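Local coordinates for inorganic pyrophosphatase (Thermus thermophilus, PDB 2PRD), which probably catalyses the magnesium-dependent hydrolysis of inorganic pyrophosphate to two phosphate ions, working as a homohexamer, at residues N28-D33 and I39-V44; P52-F57 and Y77-G82. All coordinates share one frame; numbering follows the deposited sequence.

Interaction 1: N28-D33 and I39-V44. With SO4 (sulfate ion), chain B.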
loop_
_atom_site.group_PDB
_atom_site.type_symbol
_atom_site.label_atom_id
_atom_site.label_comp_id
_atom_site.label_asym_id
_atom_site.label_seq_id
_atom_site.Cartn_x
_atom_site.Cartn_y
_atom_site.Cartn_z
ATOM N N ASN A 28 4.859 -11.651 7.383
ATOM C CA ASN A 28 4.465 -11.829 8.790
ATOM C C ASN A 28 3.746 -13.169 8.891
ATOM O O ASN A 28 2.620 -13.371 8.427
ATOM C CB ASN A 28 3.640 -10.687 9.344
ATOM C CG ASN A 28 4.399 -9.495 9.843
ATOM O OD1 ASN A 28 5.572 -9.504 10.213
ATOM N ND2 ASN A 28 3.675 -8.380 9.988
ATOM N N LYS A 29 4.463 -14.167 9.446
ATOM C CA LYS A 29 3.883 -15.508 9.536
ATOM C C LYS A 29 3.001 -15.654 10.765
ATOM O O LYS A 29 3.538 -16.022 11.790
ATOM C CB LYS A 29 5.026 -16.527 9.582
ATOM C CG LYS A 29 4.781 -17.856 8.937
ATOM C CD LYS A 29 3.835 -18.751 9.719
ATOM C CE LYS A 29 3.798 -20.161 9.112
ATOM N NZ LYS A 29 2.595 -20.913 9.623
ATOM N N TYR A 30 1.730 -15.416 10.625
ATOM C CA TYR A 30 0.742 -15.519 11.673
ATOM C C TYR A 30 0.176 -16.945 11.742
ATOM O O TYR A 30 0.206 -17.666 10.758
ATOM C CB TYR A 30 -0.506 -14.651 11.376
ATOM C CG TYR A 30 -0.234 -13.179 11.344
ATOM C CD1 TYR A 30 0.179 -12.546 12.528
ATOM C CD2 TYR A 30 -0.418 -12.416 10.195
ATOM C CE1 TYR A 30 0.414 -11.177 12.528
ATOM C CE2 TYR A 30 -0.103 -11.066 10.178
ATOM C CZ TYR A 30 0.297 -10.472 11.362
ATOM O OH TYR A 30 0.512 -9.103 11.398
ATOM N N GLU A 31 -0.385 -17.238 12.909
ATOM C CA GLU A 31 -0.997 -18.555 13.110
ATOM C C GLU A 31 -2.146 -18.437 14.107
ATOM O O GLU A 31 -1.939 -17.678 15.051
ATOM C CB GLU A 31 -0.034 -19.418 13.923
ATOM C CG GLU A 31 0.959 -20.154 13.073
ATOM C CD GLU A 31 1.864 -20.986 14.003
ATOM O OE1 GLU A 31 1.540 -20.875 15.208
ATOM O OE2 GLU A 31 2.797 -21.611 13.467
ATOM N N TYR A 32 -3.149 -19.268 13.916
ATOM C CA TYR A 32 -4.247 -19.238 14.894
ATOM C C TYR A 32 -3.851 -20.171 16.033
ATOM O O TYR A 32 -3.401 -21.284 15.765
ATOM C CB TYR A 32 -5.536 -19.699 14.260
ATOM C CG TYR A 32 -6.620 -19.820 15.297
ATOM C CD1 TYR A 32 -7.224 -18.660 15.757
ATOM C CD2 TYR A 32 -7.007 -21.055 15.817
ATOM C CE1 TYR A 32 -8.235 -18.733 16.724
ATOM C CE2 TYR A 32 -8.007 -21.134 16.783
ATOM C CZ TYR A 32 -8.599 -19.963 17.219
ATOM O OH TYR A 32 -9.621 -19.987 18.150
ATOM N N ASP A 33 -3.945 -19.661 17.221
ATOM C CA ASP A 33 -3.647 -20.305 18.474
ATOM C C ASP A 33 -4.919 -20.619 19.271
ATOM O O ASP A 33 -5.457 -19.756 19.972
ATOM C CB ASP A 33 -2.763 -19.370 19.332
ATOM C CG ASP A 33 -2.179 -20.179 20.494
ATOM O OD1 ASP A 33 -2.953 -20.909 21.136
ATOM O OD2 ASP A 33 -0.951 -20.114 20.727
ATOM N N ILE A 39 -5.093 -14.834 16.954
ATOM C CA ILE A 39 -4.022 -14.988 15.921
ATOM C C ILE A 39 -2.743 -14.510 16.581
ATOM O O ILE A 39 -2.762 -13.446 17.203
ATOM C CB ILE A 39 -4.372 -14.258 14.631
ATOM C CG1 ILE A 39 -4.976 -15.269 13.645
ATOM C CG2 ILE A 39 -3.149 -13.681 13.919
ATOM C CD1 ILE A 39 -6.424 -15.436 13.524
ATOM N N LYS A 40 -1.695 -15.323 16.494
ATOM C CA LYS A 40 -0.439 -14.934 17.100
ATOM C C LYS A 40 0.618 -14.828 16.008
ATOM O O LYS A 40 0.457 -15.504 14.987
ATOM C CB LYS A 40 -0.017 -16.063 18.049
ATOM C CG LYS A 40 1.259 -15.716 18.810
ATOM C CD LYS A 40 1.513 -16.782 19.884
ATOM C CE LYS A 40 2.164 -18.023 19.283
ATOM N NZ LYS A 40 3.657 -17.929 19.320
ATOM N N LEU A 41 1.661 -14.064 16.297
ATOM C CA LEU A 41 2.721 -14.004 15.255
ATOM C C LEU A 41 3.698 -15.113 15.605
ATOM O O LEU A 41 4.267 -15.093 16.689
ATOM C CB LEU A 41 3.433 -12.674 15.267
ATOM C CG LEU A 41 4.619 -12.678 14.268
ATOM C CD1 LEU A 41 4.025 -12.101 12.966
ATOM C CD2 LEU A 41 5.751 -11.878 14.821
ATOM N N ASP A 42 3.800 -16.043 14.670
ATOM C CA ASP A 42 4.726 -17.161 14.903
ATOM C C ASP A 42 6.119 -16.644 14.630
ATOM O O ASP A 42 7.071 -16.845 15.407
ATOM C CB ASP A 42 4.269 -18.286 13.975
ATOM C CG ASP A 42 5.255 -19.427 14.208
ATOM O OD1 ASP A 42 5.211 -20.012 15.319
ATOM O OD2 ASP A 42 6.067 -19.632 13.295
ATOM N N ARG A 43 6.265 -15.875 13.535
ATOM C CA ARG A 43 7.595 -15.309 13.265
ATOM C C ARG A 43 7.500 -14.485 11.993
ATOM O O ARG A 43 6.510 -14.649 11.300
ATOM C CB ARG A 43 8.617 -16.413 12.994
ATOM C CG ARG A 43 8.509 -17.065 11.613
ATOM C CD ARG A 43 9.355 -18.304 11.508
ATOM N NE ARG A 43 9.311 -18.985 10.224
ATOM C CZ ARG A 43 8.441 -19.878 9.790
ATOM N NH1 ARG A 43 7.410 -20.295 10.545
ATOM N NH2 ARG A 43 8.532 -20.446 8.606
ATOM N N VAL A 44 8.530 -13.712 11.775
ATOM C CA VAL A 44 8.719 -12.898 10.561
ATOM C C VAL A 44 9.718 -13.677 9.714
ATOM O O VAL A 44 10.752 -14.072 10.235
ATOM C CB VAL A 44 9.234 -11.501 10.900
ATOM C CG1 VAL A 44 9.367 -10.578 9.697
ATOM C CG2 VAL A 44 8.305 -10.829 11.900
HETATM S S SO4 B . 5.659 -23.358 8.747
HETATM O O1 SO4 B . 6.393 -24.639 9.015
HETATM O O2 SO4 B . 6.427 -22.576 7.713
HETATM O O3 SO4 B . 4.207 -23.428 8.425
HETATM O O4 SO4 B . 5.744 -22.594 10.064
#
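An antiparallel hairpin, interrupted by a classic beta bulge, brings K29 and R43 together at a bound sulfate. D42 and R43 both face K29, whose carbonyl oxygen is gripped twice: D42 N lies in the carbonyl plane at 2.9 Å from K29 O, and R43 N approaches it at 3.2 Å, tilted out of that plane. On the face carrying K29, the R43 guanidinium spends its flat edge on anions: NH1 reaches sulfate O4 at 2.9 Å and also bonds D42 OD2, NH2 points straight at sulfate O2 (3.1 Å, 179°), and NE pairs with E143. K29 CG lies over one face of the guanidinium, and the lysine chain, bent at chi2 (-73°), carries NZ to a weak bond with sulfate O3. Both residues are predicted substrate ligands, so the sulfate plausibly marks a phosphate position. A leucine in place of R43 would probably leave sulfate O2 and O4 without these donors and D42 and E143 without their salt-bridge mate. The like-charged E31 and D42 carboxylates stack with planes 19° apart, a repulsion that the R43-D42 salt bridge and the long K29-E31 pair probably ease. On the other face, L41 CD1 and I39 CG2 pack against the Y30 ring. K29 touches Y55 and Y32 touches F57 of strand 54-57, while I39, L41 and V44 make backbone hydrogen bonds to a second subunit.

Interaction 2: P52-F57 and Y77-G82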
loop_
_atom_site.group_PDB
_atom_site.type_symbol
_atom_site.label_atom_id
_atom_site.label_comp_id
_atom_site.label_asym_id
_atom_site.label_seq_id
_atom_site.Cartn_x
_atom_site.Cartn_y
_atom_site.Cartn_z
ATOM N N PRO A 52 3.375 -16.696 -1.462
ATOM C CA PRO A 52 2.918 -16.605 -2.846
ATOM C C PRO A 52 1.423 -16.682 -2.984
ATOM O O PRO A 52 0.837 -16.436 -4.066
ATOM C CB PRO A 52 3.795 -17.670 -3.512
ATOM C CG PRO A 52 3.704 -18.769 -2.444
ATOM C CD PRO A 52 4.048 -17.984 -1.181
ATOM N N GLY A 53 0.686 -16.965 -1.919
ATOM C CA GLY A 53 -0.804 -17.004 -1.988
ATOM C C GLY A 53 -1.227 -16.945 -0.539
ATOM O O GLY A 53 -0.270 -17.047 0.262
ATOM N N ASP A 54 -2.493 -16.843 -0.240
ATOM C CA ASP A 54 -2.995 -16.794 1.132
ATOM C C ASP A 54 -2.936 -18.163 1.791
ATOM O O ASP A 54 -3.373 -19.140 1.187
ATOM C CB ASP A 54 -4.450 -16.197 1.229
ATOM C CG ASP A 54 -4.630 -14.921 0.505
ATOM O OD1 ASP A 54 -4.946 -14.925 -0.698
ATOM O OD2 ASP A 54 -4.514 -13.830 1.141
ATOM N N TYR A 55 -2.354 -18.232 2.979
ATOM C CA TYR A 55 -2.174 -19.487 3.684
ATOM C C TYR A 55 -3.061 -19.704 4.899
ATOM O O TYR A 55 -3.190 -18.841 5.756
ATOM C CB TYR A 55 -0.670 -19.589 4.047
ATOM C CG TYR A 55 -0.270 -20.886 4.724
ATOM C CD1 TYR A 55 -0.008 -22.014 3.948
ATOM C CD2 TYR A 55 -0.117 -21.001 6.095
ATOM C CE1 TYR A 55 0.385 -23.229 4.530
ATOM C CE2 TYR A 55 0.294 -22.178 6.680
ATOM C CZ TYR A 55 0.528 -23.275 5.891
ATOM O OH TYR A 55 0.914 -24.482 6.452
ATOM N N GLY A 56 -3.618 -20.945 5.030
ATOM C CA GLY A 56 -4.488 -21.078 6.251
ATOM C C GLY A 56 -4.703 -22.585 6.394
ATOM O O GLY A 56 -3.931 -23.291 5.771
ATOM N N PHE A 57 -5.729 -22.926 7.120
ATOM C CA PHE A 57 -6.013 -24.349 7.362
ATOM C C PHE A 57 -7.451 -24.681 7.133
ATOM O O PHE A 57 -8.250 -23.728 7.184
ATOM C CB PHE A 57 -5.593 -24.649 8.831
ATOM C CG PHE A 57 -6.441 -24.025 9.901
ATOM C CD1 PHE A 57 -7.655 -24.566 10.306
ATOM C CD2 PHE A 57 -6.020 -22.876 10.560
ATOM C CE1 PHE A 57 -8.432 -23.980 11.266
ATOM C CE2 PHE A 57 -6.792 -22.266 11.530
ATOM C CZ PHE A 57 -7.995 -22.826 11.911
ATOM N N TYR A 77 -7.125 -10.562 -4.635
ATOM C CA TYR A 77 -6.671 -9.591 -3.615
ATOM C C TYR A 77 -6.361 -10.365 -2.332
ATOM O O TYR A 77 -7.144 -11.272 -1.986
ATOM C CB TYR A 77 -7.774 -8.565 -3.323
ATOM C CG TYR A 77 -8.454 -7.898 -4.482
ATOM C CD1 TYR A 77 -7.712 -7.113 -5.373
ATOM C CD2 TYR A 77 -9.838 -7.958 -4.667
ATOM C CE1 TYR A 77 -8.304 -6.457 -6.441
ATOM C CE2 TYR A 77 -10.410 -7.328 -5.749
ATOM C CZ TYR A 77 -9.658 -6.569 -6.604
ATOM O OH TYR A 77 -10.258 -5.907 -7.660
ATOM N N PRO A 78 -5.243 -10.027 -1.695
ATOM C CA PRO A 78 -4.832 -10.745 -0.465
ATOM C C PRO A 78 -5.939 -10.646 0.562
ATOM O O PRO A 78 -6.651 -9.619 0.626
ATOM C CB PRO A 78 -3.558 -10.026 -0.032
ATOM C CG PRO A 78 -3.052 -9.373 -1.309
ATOM C CD PRO A 78 -4.327 -8.941 -2.067
ATOM N N LEU A 79 -6.082 -11.692 1.350
ATOM C CA LEU A 79 -7.120 -11.740 2.401
ATOM C C LEU A 79 -6.547 -11.292 3.700
ATOM O O LEU A 79 -5.432 -10.698 3.695
ATOM C CB LEU A 79 -7.695 -13.174 2.358
ATOM C CG LEU A 79 -8.209 -13.574 0.955
ATOM C CD1 LEU A 79 -8.310 -15.074 0.792
ATOM C CD2 LEU A 79 -9.608 -12.948 0.750
ATOM N N LEU A 80 -7.258 -11.460 4.795
ATOM C CA LEU A 80 -6.723 -11.008 6.116
ATOM C C LEU A 80 -6.724 -12.166 7.078
ATOM O O LEU A 80 -7.525 -13.098 6.876
ATOM C CB LEU A 80 -7.735 -9.972 6.637
ATOM C CG LEU A 80 -7.608 -8.530 6.163
ATOM C CD1 LEU A 80 -8.823 -7.708 6.528
ATOM C CD2 LEU A 80 -6.371 -7.902 6.792
ATOM N N PRO A 81 -5.847 -12.142 8.079
ATOM C CA PRO A 81 -5.806 -13.221 9.052
ATOM C C PRO A 81 -7.120 -13.361 9.772
ATOM O O PRO A 81 -7.700 -12.323 10.212
ATOM C CB PRO A 81 -4.674 -12.851 10.019
ATOM C CG PRO A 81 -3.874 -11.830 9.268
ATOM C CD PRO A 81 -4.857 -11.088 8.343
ATOM N N GLY A 82 -7.562 -14.579 9.950
ATOM C CA GLY A 82 -8.794 -14.844 10.694
ATOM C C GLY A 82 -10.088 -14.798 9.963
ATOM O O GLY A 82 -11.134 -15.005 10.637
#
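One buried carboxylate holding a loop amide makes this a side-chain-to-backbone contact, formed where strand 54-57 begins beside the irregular connection between strands 70-74 and 84-97. D54 OD2 receives L79 N at 2.7 Å in a nearly linear bond (176°). The amide comes from the syn side of the carboxylate but 34° out of its plane. A chi1 of -49°, with CG anti to the carbonyl carbon, sets the D54 carboxylate beside the L79 amide. L79 also packs against its acceptor: its side chain crosses that of D54 at about a right angle, with CB 3.5 Å from D54 OD2 and CD1 3.7 Å from D54 OD1. P78 adds its CA at 3.5 Å from D54 OD2. Both carboxylate oxygens have further partners, OD2 accepting from R24 N and OD1 bonding S75 OG, so bonds to both probably restrain its rotation. L79 packs on I20 of strand 15-22 and on N28 of a neighbouring subunit. Although the next residue, Y55, is a predicted substrate ligand, D54 lies about 12 Å, side chain to side chain, from K29 and D70. The chemistry is that of a buried acceptor: donors from L79, R24 and S75 satisfy the D54 carboxylate, probably favouring its charged form and tying loop to strand.

How the interactions relate
The two interactions follow one another along the chain, the 28-33/39-44 hairpin closing before the 52-57/77-82 contact opens, with their centres about 12 Å apart. Strand 54-57, part of the mixed sheet, lies next to the hairpin without joining its two-stranded sheet. Packing joins them: P81 CG lies 3.6 Å from Y30 CD2, and the backbone CA of G82 meets I39 CD1 at 3.7 Å. K29 NZ comes within 3.9 Å of Y55 CE2, uniting predicted substrate ligands from both regions. Interaction 1 thus presents anion-binding groups, while interaction 2 ties the neighbouring loop to the strand that carries Y55; both regions also meet other subunits of the hexamer.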